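Local coordinates for protein TarM (Staphylococcus aureus subsp. aureus 21178, PDB 4X7R) that belongs to the group 1 glycosyl transferases of the GT-B clan and binds uridine-5'-diphosphate together with sugar ligands in the pockets of its fold, at residues N24-K27 with E28-A32; Y89-I92 with S93-K97; K190-L194 with V195-E199; I324-V328 with P329-I333; D460-A463 with A464-S468. The protein carries 1 engineered substitution. All blocks are in the same frame, centred on the assembly; numbering follows the deposited sequence.

Four of the five contacts belong to regular elements and one to a binding loop, and their chemistry follows their place. Contacts 1, 2 and 5 each lie within a helix of their own and are built mainly on one-turn spacing. Contact 1 mixes an aromatic face with a hydrated one, where adjacent residues form a salt bridge; contact 2 is a surface contact with a histidine-arginine overlap; contact 5 sets leucine on phenylalanine. Contact 3, also at the surface, closes a beta hairpin at the edge of the antiparallel sheet. Contact 4 differs in kind, because its side chains reach bound ligands. Contacts 1, 4 and 5 are partly buried. The centres of contacts 2 and 5 are about 69 Å apart.

Contact 1 (N24-K27 with E28-A32); sequences NRSK and EFYDA
Lys27 and Glu28 show how neighbours on a helix can pair opposite charges: their side chains run alongside each other, and Lys27 NZ forms a salt bridge with Glu28 OE2 at 2.8 Å. The ammonium comes from above the carboxylate plane, 49° out of it. A weak bond of 3.3 Å links Lys27 NZ to Asn24 OD1, while a water takes a hydrogen bond from Asn24 ND2 and gives one to Glu28 OE2 at 2.6 Å, so this carboxylate oxygen has two partners. One turn on, Lys27 CE lies 3.8 Å from Asp31 OD2, whereas the carboxylate of Asp31 is paired with Arg63 through OD1.

The inward side is aromatic. Arg25 and Phe29 point the same way, and Arg25 CD meets Phe29 CE2 obliquely at 3.4 Å. With CG anti to the backbone N (chi1 -161°), the Arg25 chain passes the CE2 corner of the Phe29 ring before its guanidinium reaches Asp226. Ser26 OG lies in the plane of the Tyr30 ring, at its edge, 3.6 Å from Tyr30 CD2; it is hydrogen-bonded to Ala36 O and Thr64 OG1, and Tyr30 OH to Asp37 OD1.

Helix 17-31 is the middle element of a beta-alpha-beta unit between strands 3-7 and 36-40. Phe29 rests on Ile4 of the first strand and meets Trp487 edge-to-face, which ties the unit to helix 480-492.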
# COMPACT_ATOMS: atom_id res chain seq x y z
N ASN A 24 4.66 -11.72 -0.11
CA ASN A 24 5.46 -12.78 -0.70
C ASN A 24 6.69 -13.05 0.15
O ASN A 24 7.04 -14.22 0.32
CB ASN A 24 5.84 -12.46 -2.16
CG ASN A 24 6.36 -13.69 -2.87
OD1 ASN A 24 5.78 -14.76 -2.77
ND2 ASN A 24 7.47 -13.57 -3.60
N ARG A 25 7.30 -12.00 0.73
CA ARG A 25 8.45 -12.16 1.63
C ARG A 25 8.04 -12.95 2.87
O ARG A 25 8.81 -13.77 3.35
CB ARG A 25 9.01 -10.78 2.07
CG ARG A 25 10.44 -10.89 2.61
CD ARG A 25 10.95 -9.65 3.30
NE ARG A 25 10.85 -8.46 2.45
CZ ARG A 25 10.43 -7.28 2.87
NH1 ARG A 25 10.06 -7.11 4.13
NH2 ARG A 25 10.36 -6.25 2.03
N SER A 26 6.83 -12.68 3.40
CA SER A 26 6.33 -13.40 4.58
C SER A 26 6.20 -14.87 4.25
O SER A 26 6.66 -15.73 5.02
CB SER A 26 4.99 -12.83 5.03
OG SER A 26 4.56 -13.61 6.12
N LYS A 27 5.60 -15.18 3.08
CA LYS A 27 5.45 -16.58 2.63
C LYS A 27 6.82 -17.28 2.56
O LYS A 27 6.95 -18.40 3.04
CB LYS A 27 4.73 -16.65 1.27
CG LYS A 27 4.58 -18.09 0.77
CD LYS A 27 4.44 -18.20 -0.71
CE LYS A 27 5.69 -18.77 -1.35
NZ LYS A 27 6.02 -18.04 -2.61
N GLU A 28 7.83 -16.60 2.00
CA GLU A 28 9.18 -17.18 1.86
C GLU A 28 9.87 -17.42 3.21
O GLU A 28 10.46 -18.48 3.38
CB GLU A 28 10.05 -16.37 0.88
CG GLU A 28 9.55 -16.46 -0.56
CD GLU A 28 9.46 -17.84 -1.20
OE1 GLU A 28 10.05 -18.80 -0.66
OE2 GLU A 28 8.80 -17.94 -2.25
N PHE A 29 9.77 -16.45 4.17
CA PHE A 29 10.37 -16.65 5.49
C PHE A 29 9.69 -17.80 6.27
O PHE A 29 10.38 -18.62 6.89
CB PHE A 29 10.45 -15.34 6.29
CG PHE A 29 11.46 -14.32 5.78
CD1 PHE A 29 12.74 -14.72 5.38
CD2 PHE A 29 11.19 -12.95 5.83
CE1 PHE A 29 13.69 -13.78 4.96
CE2 PHE A 29 12.16 -12.02 5.48
CZ PHE A 29 13.38 -12.43 4.99
N TYR A 30 8.35 -17.90 6.20
CA TYR A 30 7.60 -18.97 6.84
C TYR A 30 8.00 -20.34 6.26
O TYR A 30 8.15 -21.29 7.02
CB TYR A 30 6.08 -18.75 6.69
CG TYR A 30 5.46 -18.05 7.88
CD1 TYR A 30 5.25 -18.74 9.08
CD2 TYR A 30 5.07 -16.72 7.82
CE1 TYR A 30 4.67 -18.10 10.18
CE2 TYR A 30 4.49 -16.08 8.91
CZ TYR A 30 4.28 -16.77 10.09
OH TYR A 30 3.74 -16.14 11.18
N ASP A 31 8.22 -20.42 4.94
CA ASP A 31 8.68 -21.69 4.29
C ASP A 31 10.10 -22.07 4.74
O ASP A 31 10.44 -23.24 4.75
CB ASP A 31 8.62 -21.57 2.76
CG ASP A 31 7.20 -21.61 2.21
OD1 ASP A 31 6.25 -21.86 3.01
OD2 ASP A 31 7.03 -21.44 0.99
N ALA A 32 10.92 -21.08 5.12
CA ALA A 32 12.28 -21.29 5.61
C ALA A 32 12.28 -21.42 7.15
O ALA A 32 13.34 -21.41 7.78
CB ALA A 32 13.18 -20.15 5.14
O HOH W 1 8.70 -16.01 -4.05

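Contact 2 (Y89-I92 with S93-K97); sequences YKHI and SERLK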
# COMPACT_ATOMS: atom_id res chain seq x y z
N TYR A 89 -25.02 3.77 24.87
CA TYR A 89 -26.13 3.65 23.93
C TYR A 89 -27.40 4.30 24.44
O TYR A 89 -28.11 4.92 23.66
CB TYR A 89 -26.37 2.19 23.53
CG TYR A 89 -25.23 1.61 22.73
CD1 TYR A 89 -25.12 1.86 21.36
CD2 TYR A 89 -24.24 0.83 23.34
CE1 TYR A 89 -24.07 1.34 20.62
CE2 TYR A 89 -23.18 0.32 22.60
CZ TYR A 89 -23.10 0.56 21.24
OH TYR A 89 -22.08 0.05 20.49
N LYS A 90 -27.64 4.19 25.77
CA LYS A 90 -28.79 4.79 26.45
C LYS A 90 -28.66 6.31 26.40
O LYS A 90 -29.63 6.98 26.07
CB LYS A 90 -28.90 4.29 27.90
CG LYS A 90 -30.15 4.80 28.64
CD LYS A 90 -30.31 4.18 30.03
CE LYS A 90 -31.74 4.26 30.55
NZ LYS A 90 -32.13 5.64 30.95
N HIS A 91 -27.44 6.85 26.68
CA HIS A 91 -27.09 8.28 26.64
C HIS A 91 -27.43 8.87 25.24
O HIS A 91 -28.11 9.89 25.16
CB HIS A 91 -25.59 8.46 26.97
CG HIS A 91 -25.02 9.83 26.71
ND1 HIS A 91 -24.23 10.11 25.58
CD2 HIS A 91 -25.12 10.96 27.46
CE1 HIS A 91 -23.90 11.39 25.68
NE2 HIS A 91 -24.42 11.94 26.79
N ILE A 92 -26.94 8.20 24.16
CA ILE A 92 -27.18 8.62 22.77
C ILE A 92 -28.70 8.65 22.45
O ILE A 92 -29.18 9.63 21.87
CB ILE A 92 -26.33 7.78 21.76
CG1 ILE A 92 -24.81 7.98 22.02
CG2 ILE A 92 -26.70 8.10 20.29
CD1 ILE A 92 -23.90 7.04 21.26
N SER A 93 -29.43 7.59 22.84
CA SER A 93 -30.88 7.47 22.67
C SER A 93 -31.63 8.58 23.40
O SER A 93 -32.60 9.10 22.85
CB SER A 93 -31.39 6.12 23.19
OG SER A 93 -30.68 5.04 22.61
N GLU A 94 -31.19 8.93 24.63
CA GLU A 94 -31.83 9.97 25.45
C GLU A 94 -31.72 11.35 24.83
O GLU A 94 -32.65 12.14 24.95
CB GLU A 94 -31.28 10.00 26.89
CG GLU A 94 -31.76 8.86 27.80
CD GLU A 94 -33.25 8.58 27.89
OE1 GLU A 94 -34.05 9.55 27.92
OE2 GLU A 94 -33.61 7.38 27.96
N ARG A 95 -30.60 11.65 24.15
CA ARG A 95 -30.35 12.93 23.48
C ARG A 95 -31.24 13.11 22.26
O ARG A 95 -31.44 14.24 21.82
CB ARG A 95 -28.87 13.06 23.09
CG ARG A 95 -27.94 13.10 24.30
CD ARG A 95 -26.49 12.97 23.89
NE ARG A 95 -26.00 14.18 23.24
CZ ARG A 95 -24.73 14.39 22.92
NH1 ARG A 95 -23.81 13.46 23.17
NH2 ARG A 95 -24.36 15.52 22.34
N LEU A 96 -31.76 12.00 21.70
CA LEU A 96 -32.65 12.00 20.55
C LEU A 96 -34.12 11.86 20.98
O LEU A 96 -35.02 11.94 20.15
CB LEU A 96 -32.26 10.90 19.55
CG LEU A 96 -30.91 11.07 18.85
CD1 LEU A 96 -30.44 9.75 18.26
CD2 LEU A 96 -30.97 12.14 17.78
N LYS A 97 -34.36 11.66 22.30
CA LYS A 97 -35.70 11.55 22.86
C LYS A 97 -36.31 12.95 22.89
O LYS A 97 -35.62 13.93 23.19
CB LYS A 97 -35.67 10.93 24.27
CG LYS A 97 -36.98 10.28 24.68
CD LYS A 97 -36.98 9.89 26.16
CE LYS A 97 -38.38 9.61 26.66
NZ LYS A 97 -38.37 9.18 28.08
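Arg95 lays its CD over one face of the His91 imidazole, 3.9 Å from the ring centroid and displaced toward the rim, a CH-pi contact between residues one helical turn apart. Farther out along the same chain, Arg95 NH1 comes to 3.3 Å from His91 CE1, which sits at the edge of the guanidinium, near its plane. The two planes are 61° apart, so the groups overlap without stacking flat. With CG beside the backbone N (chi1 -64°), the arginine leans back along the helix toward His91. Arg95 NH1 also forms a salt bridge with Glu142, and the guanidinium makes a cation-pi contact with Phe134. These partners, like Phe144 and Phe146 beneath Ile92, belong to the antiparallel sheet on which helix 86-95 lies. The side chains of Lys90 and Glu94 also follow the one-turn spacing, pointing the same way, but their salt bridge is long, with Lys90 NZ 3.8 Å from Glu94 OE2. Ser93 turns back on the chain instead: its OG donates to Tyr89 O at 2.8 Å, and its own N donates to that same oxygen at 3.1 Å. The two donors approach from opposite faces of the carbonyl plane, gripping one acceptor twice.

Contact 3 (K190-L194 with V195-E199); sequences KTYVL and VNKKE
Tyr192 and Lys197 lie side by side and point the same way, with the phenol OH 3.7 Å from Lys197 CB. The tyrosine CG is anti to the backbone N (chi1 -176°), which sends the ring along the hairpin toward its tip. Leu194 N stands over the centre of one ring face, 4.3 Å above the plane, while Lys197 O lies in the plane at the edge. Glu199, the partner of Tyr192 in a non-hydrogen-bonded pair, has its side chain on the same face of the sheet; its carboxylate passes across the end of Lys190 in a long salt bridge, OE1 to NZ 3.7 Å.

On the other face, with Lys198, Val193 turns its CG1 to the turn residues: Val195 CG2 at 3.7 Å and Asn196 OD1 at 3.3 Å. That OD1 receives a weak bond from Lys198 N. Val193 also packs against Leu206 and Phe73 of flanking helices.

Backbone bonds fix this register: Val193 N donates to Lys198 O at 2.8 Å, and Lys198 N donates back to Val193 O. Lys197 is left-handed (phi 57°), and both it and Lys198 face Val193, the mark of a G1 beta bulge closing the hairpin of strands 187-193 and 198-200.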
# COMPACT_ATOMS: atom_id res chain seq x y z
N LYS A 190 -1.23 14.59 22.54
CA LYS A 190 -1.26 13.74 23.74
C LYS A 190 -2.30 12.64 23.58
O LYS A 190 -3.46 12.92 23.27
CB LYS A 190 -1.52 14.59 24.99
CG LYS A 190 -0.65 14.22 26.17
CD LYS A 190 -0.71 15.29 27.25
CE LYS A 190 0.43 15.17 28.22
NZ LYS A 190 0.30 16.09 29.38
N THR A 191 -1.87 11.39 23.74
CA THR A 191 -2.69 10.20 23.63
C THR A 191 -2.73 9.49 24.98
O THR A 191 -1.68 9.20 25.56
CB THR A 191 -2.12 9.27 22.53
OG1 THR A 191 -2.19 9.95 21.28
CG2 THR A 191 -2.86 7.90 22.44
N TYR A 192 -3.94 9.13 25.42
CA TYR A 192 -4.14 8.41 26.68
C TYR A 192 -4.69 7.04 26.40
O TYR A 192 -5.75 6.90 25.79
CB TYR A 192 -5.07 9.19 27.64
CG TYR A 192 -5.26 8.56 29.00
CD1 TYR A 192 -4.17 8.10 29.74
CD2 TYR A 192 -6.52 8.49 29.59
CE1 TYR A 192 -4.34 7.52 31.00
CE2 TYR A 192 -6.70 7.96 30.87
CZ TYR A 192 -5.60 7.45 31.56
OH TYR A 192 -5.75 6.95 32.84
N VAL A 193 -3.97 6.04 26.87
CA VAL A 193 -4.39 4.66 26.75
C VAL A 193 -5.04 4.34 28.09
O VAL A 193 -4.36 4.13 29.10
CB VAL A 193 -3.23 3.71 26.35
CG1 VAL A 193 -3.72 2.26 26.22
CG2 VAL A 193 -2.57 4.16 25.05
N LEU A 194 -6.38 4.41 28.10
CA LEU A 194 -7.23 4.19 29.29
C LEU A 194 -6.99 2.85 29.91
O LEU A 194 -6.93 2.79 31.13
CB LEU A 194 -8.71 4.35 28.93
CG LEU A 194 -9.22 5.77 28.71
CD1 LEU A 194 -8.87 6.31 27.32
CD2 LEU A 194 -10.70 5.80 28.86
N VAL A 195 -6.78 1.79 29.08
CA VAL A 195 -6.57 0.40 29.53
C VAL A 195 -5.37 0.14 30.43
O VAL A 195 -5.48 -0.70 31.32
CB VAL A 195 -6.79 -0.69 28.46
CG1 VAL A 195 -8.20 -0.60 27.92
CG2 VAL A 195 -5.78 -0.60 27.31
N ASN A 196 -4.24 0.84 30.24
CA ASN A 196 -3.07 0.67 31.10
C ASN A 196 -2.70 1.95 31.87
O ASN A 196 -1.65 2.00 32.51
CB ASN A 196 -1.86 0.11 30.32
CG ASN A 196 -1.36 0.96 29.18
OD1 ASN A 196 -1.86 2.05 28.90
ND2 ASN A 196 -0.34 0.47 28.48
N LYS A 197 -3.56 3.00 31.78
CA LYS A 197 -3.34 4.30 32.43
C LYS A 197 -2.02 4.96 31.99
O LYS A 197 -1.37 5.64 32.79
CB LYS A 197 -3.44 4.24 33.98
CG LYS A 197 -4.71 3.62 34.60
CD LYS A 197 -4.99 4.16 36.05
CE LYS A 197 -3.91 3.87 37.11
NZ LYS A 197 -4.34 4.21 38.51
N LYS A 198 -1.64 4.80 30.72
CA LYS A 198 -0.42 5.40 30.22
C LYS A 198 -0.72 6.48 29.21
O LYS A 198 -1.57 6.31 28.34
CB LYS A 198 0.55 4.35 29.64
CG LYS A 198 1.27 3.56 30.72
CD LYS A 198 2.15 2.46 30.15
CE LYS A 198 2.87 1.69 31.24
NZ LYS A 198 1.96 0.92 32.13
N GLU A 199 -0.02 7.61 29.34
CA GLU A 199 -0.14 8.71 28.42
C GLU A 199 1.12 8.84 27.58
O GLU A 199 2.20 8.58 28.07
CB GLU A 199 -0.42 10.01 29.19
CG GLU A 199 -1.17 11.05 28.38
CD GLU A 199 -1.68 12.21 29.22
OE1 GLU A 199 -0.92 12.70 30.08
OE2 GLU A 199 -2.86 12.60 29.03

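Contact 4 (I324-V328 with P329-I333); sequences ISRMV and PTKRI. With UDP (uridine-5'-diphosphate), chain E; SGN (2-deoxy-6-O-sulfo-2-(sulfoamino)-alpha-D-glucopyranose), chain C; 3YW ((2S)-2,3-dihydroxypropyl 2-acetamido-2-deoxy-alpha-D-glucopyranoside), chain F.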
# COMPACT_ATOMS: atom_id res chain seq x y z
N ILE A 324 -0.67 -3.35 -15.83
CA ILE A 324 -1.23 -3.60 -14.50
C ILE A 324 -0.41 -2.83 -13.47
O ILE A 324 0.74 -3.20 -13.21
CB ILE A 324 -1.28 -5.13 -14.15
CG1 ILE A 324 -2.00 -5.97 -15.23
CG2 ILE A 324 -1.93 -5.35 -12.78
CD1 ILE A 324 -1.72 -7.51 -15.12
N SER A 325 -0.98 -1.76 -12.88
CA SER A 325 -0.30 -0.95 -11.87
C SER A 325 -1.26 -0.12 -11.01
O SER A 325 -2.46 -0.07 -11.29
CB SER A 325 0.70 -0.00 -12.54
OG SER A 325 0.05 1.11 -13.14
N ARG A 326 -0.69 0.58 -9.99
CA ARG A 326 -1.39 1.59 -9.21
C ARG A 326 -1.45 2.75 -10.23
O ARG A 326 -0.46 2.98 -10.94
CB ARG A 326 -0.52 2.07 -8.03
CG ARG A 326 -0.38 1.10 -6.89
CD ARG A 326 0.45 1.71 -5.76
NE ARG A 326 1.83 1.96 -6.17
CZ ARG A 326 2.46 3.13 -6.07
NH1 ARG A 326 1.84 4.17 -5.53
NH2 ARG A 326 3.71 3.25 -6.48
N MET A 327 -2.62 3.41 -10.37
CA MET A 327 -2.73 4.49 -11.37
C MET A 327 -2.26 5.80 -10.75
O MET A 327 -3.06 6.60 -10.27
CB MET A 327 -4.15 4.56 -11.95
CG MET A 327 -4.55 3.31 -12.66
SD MET A 327 -5.86 3.70 -13.81
CE MET A 327 -6.18 2.14 -14.49
N VAL A 328 -0.93 5.98 -10.72
CA VAL A 328 -0.28 7.12 -10.08
C VAL A 328 0.62 7.89 -11.04
O VAL A 328 1.07 7.32 -12.03
CB VAL A 328 0.44 6.73 -8.75
CG1 VAL A 328 -0.55 6.32 -7.67
CG2 VAL A 328 1.52 5.67 -8.96
N PRO A 329 0.92 9.19 -10.76
CA PRO A 329 1.74 9.99 -11.68
C PRO A 329 3.07 9.40 -12.15
O PRO A 329 3.41 9.58 -13.31
CB PRO A 329 1.95 11.29 -10.91
CG PRO A 329 0.73 11.43 -10.08
CD PRO A 329 0.43 10.03 -9.63
N THR A 330 3.83 8.70 -11.28
CA THR A 330 5.15 8.14 -11.66
C THR A 330 5.10 7.07 -12.74
O THR A 330 6.09 6.87 -13.45
CB THR A 330 5.96 7.72 -10.44
OG1 THR A 330 5.24 6.70 -9.78
CG2 THR A 330 6.25 8.86 -9.50
N LYS A 331 3.94 6.42 -12.90
CA LYS A 331 3.70 5.37 -13.90
C LYS A 331 3.53 5.96 -15.29
O LYS A 331 3.65 5.23 -16.28
CB LYS A 331 2.49 4.49 -13.50
CG LYS A 331 2.62 3.83 -12.12
CD LYS A 331 3.69 2.74 -12.05
CE LYS A 331 3.89 2.33 -10.62
NZ LYS A 331 4.97 1.31 -10.47
N ARG A 332 3.30 7.29 -15.37
CA ARG A 332 3.15 8.05 -16.62
C ARG A 332 2.24 7.36 -17.63
O ARG A 332 2.63 7.14 -18.78
CB ARG A 332 4.52 8.42 -17.25
CG ARG A 332 5.33 9.44 -16.44
CD ARG A 332 4.64 10.79 -16.20
NE ARG A 332 4.25 11.48 -17.44
CZ ARG A 332 5.04 12.28 -18.13
NH1 ARG A 332 6.29 12.50 -17.74
NH2 ARG A 332 4.60 12.87 -19.23
N ILE A 333 1.02 7.01 -17.18
CA ILE A 333 -0.00 6.36 -18.01
C ILE A 333 -0.45 7.34 -19.12
O ILE A 333 -0.88 6.90 -20.18
CB ILE A 333 -1.15 5.74 -17.15
CG1 ILE A 333 -0.55 4.73 -16.13
CG2 ILE A 333 -2.20 5.04 -18.03
CD1 ILE A 333 -1.30 4.53 -14.87
N1 UDP E . -1.46 -5.03 -8.76
C2 UDP E . -2.53 -5.91 -8.76
N3 UDP E . -3.65 -5.45 -9.42
C4 UDP E . -3.82 -4.24 -10.04
C5 UDP E . -2.68 -3.36 -9.96
C6 UDP E . -1.56 -3.77 -9.34
O2 UDP E . -2.50 -7.00 -8.22
O4 UDP E . -4.89 -3.99 -10.64
C1' UDP E . -0.18 -5.56 -8.24
C2' UDP E . 0.73 -6.18 -9.30
O2' UDP E . 0.39 -7.54 -9.52
C3' UDP E . 2.10 -6.03 -8.65
C4' UDP E . 1.98 -4.73 -7.86
O4' UDP E . 0.56 -4.49 -7.67
O3' UDP E . 2.54 -7.13 -7.84
C5' UDP E . 2.62 -3.54 -8.51
O5' UDP E . 4.05 -3.70 -8.34
PA UDP E . 5.18 -2.74 -8.96
O1A UDP E . 6.47 -3.04 -8.31
O2A UDP E . 5.25 -2.99 -10.48
O3A UDP E . 4.76 -1.26 -8.69
PB UDP E . 4.32 -0.47 -7.37
O1B UDP E . 5.11 -0.98 -6.19
O2B UDP E . 2.83 -0.66 -7.10
O3B UDP E . 4.64 1.00 -7.55
C1 SGN C . 2.14 5.27 -0.62
C2 SGN C . 1.55 5.58 -2.02
C3 SGN C . 0.23 4.79 -2.29
C4 SGN C . 0.37 3.29 -1.92
C5 SGN C . 1.02 3.11 -0.53
C6 SGN C . 1.23 1.63 -0.20
N2 SGN C . 1.34 7.03 -2.17
O3 SGN C . -0.14 4.88 -3.68
O4 SGN C . -0.92 2.65 -1.95
O5 SGN C . 2.30 3.82 -0.44
O6 SGN C . 2.06 1.06 -1.21
S1 SGN C . 2.55 7.75 -3.17
O1S SGN C . 2.43 7.20 -4.60
O2S SGN C . 3.96 7.45 -2.63
O3S SGN C . 2.30 9.26 -3.15
S2 SGN C . 1.58 -0.12 -2.04
O4S SGN C . 2.59 -0.29 -3.18
O5S SGN C . 0.18 0.10 -2.63
O6S SGN C . 1.56 -1.32 -1.11
O3A 3YW F . 5.98 4.32 -1.91
C4A 3YW F . 6.00 0.80 -3.22
C5A 3YW F . 5.83 2.30 -3.21
O5 3YW F . 7.99 -1.34 -4.17
C6A 3YW F . 6.24 2.92 -1.90
C5 3YW F . 7.95 -2.43 -5.10
C6 3YW F . 8.23 -3.69 -4.31
C4 3YW F . 8.95 -2.15 -6.22
O6 3YW F . 9.49 -3.64 -3.66
C3 3YW F . 8.46 -0.93 -7.00
O4 3YW F . 9.02 -3.26 -7.11
O3 3YW F . 9.36 -0.58 -8.05
O7 3YW F . 9.05 2.78 -6.94
C7 3YW F . 7.90 2.43 -7.19
C8 3YW F . 6.97 3.27 -8.01
N2 3YW F . 7.41 1.26 -6.76
C2 3YW F . 8.22 0.26 -6.08
C1 3YW F . 7.62 -0.07 -4.70
O1 3YW F . 6.28 0.26 -4.51
O2 3YW F . 4.47 2.61 -3.49
O HOH W 2 2.16 -0.43 -9.54
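The guanidinium of Arg326, which Lys331 CE approaches obliquely, has an atom on each face, both displaced toward the rim: Val328 CG2 lies 3.6 Å above one face and 3YW O2 3.1 Å from the plane on the opposite face. Its edges are given to anions and hydroxyls. This is the loop between strand 320-324 and helix 333-346 in the Rossmann-like C-terminal half of a GT-B fold, and it lines the UDP pocket. On one edge Arg326 NE donates to UDP O2B and Arg326 NH2 to UDP O3B, the latter at 2.7 Å with a nearly straight N-H...O angle of 167°; on another, Arg326 NH1 reaches SGN O3 at 2.8 Å and SGN O1S at 3.2 Å.

Lys331 comes to the same diphosphate from the other segment. Bent at chi2 (-69°), its chain passes Arg326 O and Val328 CG2 before NZ donates to UDP O3B at 3.0 Å and to UDP O3A, and also pairs with Glu403. UDP O3B thus accepts from both residues.

The 3-10 turn is closed by Lys331 N donating to Val328 O. Met327, at the centre of an inverse gamma turn, sits against the start of the helix, where Ile333 CD1 touches Met327 CA at 3.8 Å.

Contact 5 (D460-A463 with A464-S468); sequences DVLA and AEFGS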
# COMPACT_ATOMS: atom_id res chain seq x y z
N ASP A 460 4.04 -13.05 -34.19
CA ASP A 460 3.68 -14.12 -33.26
C ASP A 460 4.88 -14.92 -32.74
O ASP A 460 4.98 -15.14 -31.54
CB ASP A 460 2.61 -15.05 -33.87
CG ASP A 460 1.35 -14.34 -34.32
OD1 ASP A 460 0.55 -13.93 -33.45
OD2 ASP A 460 1.16 -14.20 -35.55
N VAL A 461 5.80 -15.31 -33.65
CA VAL A 461 7.01 -16.07 -33.32
C VAL A 461 7.98 -15.28 -32.42
O VAL A 461 8.50 -15.85 -31.46
CB VAL A 461 7.69 -16.78 -34.54
CG1 VAL A 461 8.10 -15.80 -35.63
CG2 VAL A 461 8.88 -17.64 -34.11
N LEU A 462 8.18 -13.98 -32.71
CA LEU A 462 9.06 -13.11 -31.93
C LEU A 462 8.49 -12.86 -30.53
O LEU A 462 9.24 -12.90 -29.56
CB LEU A 462 9.33 -11.78 -32.66
CG LEU A 462 10.48 -10.91 -32.12
CD1 LEU A 462 11.84 -11.48 -32.50
CD2 LEU A 462 10.35 -9.49 -32.62
N ALA A 463 7.16 -12.63 -30.44
CA ALA A 463 6.47 -12.41 -29.17
C ALA A 463 6.57 -13.62 -28.24
O ALA A 463 6.75 -13.46 -27.03
CB ALA A 463 5.01 -12.06 -29.42
N ALA A 464 6.49 -14.84 -28.82
CA ALA A 464 6.58 -16.10 -28.09
C ALA A 464 8.02 -16.41 -27.66
O ALA A 464 8.21 -16.94 -26.56
CB ALA A 464 6.04 -17.24 -28.96
N GLU A 465 9.00 -16.10 -28.53
CA GLU A 465 10.44 -16.30 -28.34
C GLU A 465 10.93 -15.40 -27.21
O GLU A 465 11.68 -15.87 -26.33
CB GLU A 465 11.16 -15.96 -29.64
CG GLU A 465 12.68 -16.03 -29.64
CD GLU A 465 13.26 -15.56 -30.97
OE1 GLU A 465 12.94 -16.18 -32.01
OE2 GLU A 465 13.98 -14.54 -30.97
N PHE A 466 10.53 -14.11 -27.25
CA PHE A 466 10.91 -13.09 -26.26
C PHE A 466 10.37 -13.48 -24.90
O PHE A 466 11.15 -13.52 -23.94
CB PHE A 466 10.41 -11.70 -26.69
CG PHE A 466 11.33 -10.88 -27.58
CD1 PHE A 466 12.29 -11.50 -28.37
CD2 PHE A 466 11.19 -9.50 -27.66
CE1 PHE A 466 13.13 -10.74 -29.19
CE2 PHE A 466 12.01 -8.75 -28.51
CZ PHE A 466 12.97 -9.38 -29.27
N GLY A 467 9.09 -13.86 -24.85
CA GLY A 467 8.41 -14.29 -23.63
C GLY A 467 9.05 -15.50 -22.98
O GLY A 467 9.26 -15.51 -21.76
N SER A 468 9.39 -16.51 -23.80
CA SER A 468 10.04 -17.75 -23.36
C SER A 468 11.41 -17.45 -22.70
O SER A 468 11.68 -17.94 -21.61
CB SER A 468 10.18 -18.73 -24.53
OG SER A 468 9.10 -19.65 -24.63
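Phe466 and Leu462 run alongside each other, one helical turn apart. The phenylalanine CB stands 3.3 Å from Leu462 O, and CG follows at 3.5 Å from that same carbonyl oxygen. CD1 is the last ring atom close to it, 3.6 Å from Leu462 O. From there the ring passes from backbone to side chain: CE1 meets Leu462 CD1 at 3.6 Å, and CZ, at the tip, still has Leu462 CD1 4.0 Å away.

The leucine comes over a face of the ring. Leu462 CG lies 4.1 Å from the Phe466 centroid, only 18° off the ring normal and displaced toward the rim, a CH-pi contact. It is the leucine chi1 of -166° that swings CG beside its own carbonyl carbon, and thereby along the helix toward the ring. Glu465 also borders this branch, with OE2 4.0 Å from Leu462 CD1.

The backbone carries the same spacing, for Phe466 N donates to Leu462 O at 2.9 Å. Beyond the pair, Leu456 of helix 446-457 touches both side chains, and Tyr439 of strand 438-441 meets Phe466 edge-to-face. At the start of the helix Asp460 pairs with Lys394. An apolar i to i+4 pair of this kind is typical of an amphipathic helix, here helix 460-477, packed in the C-terminal part of the GT-B fold.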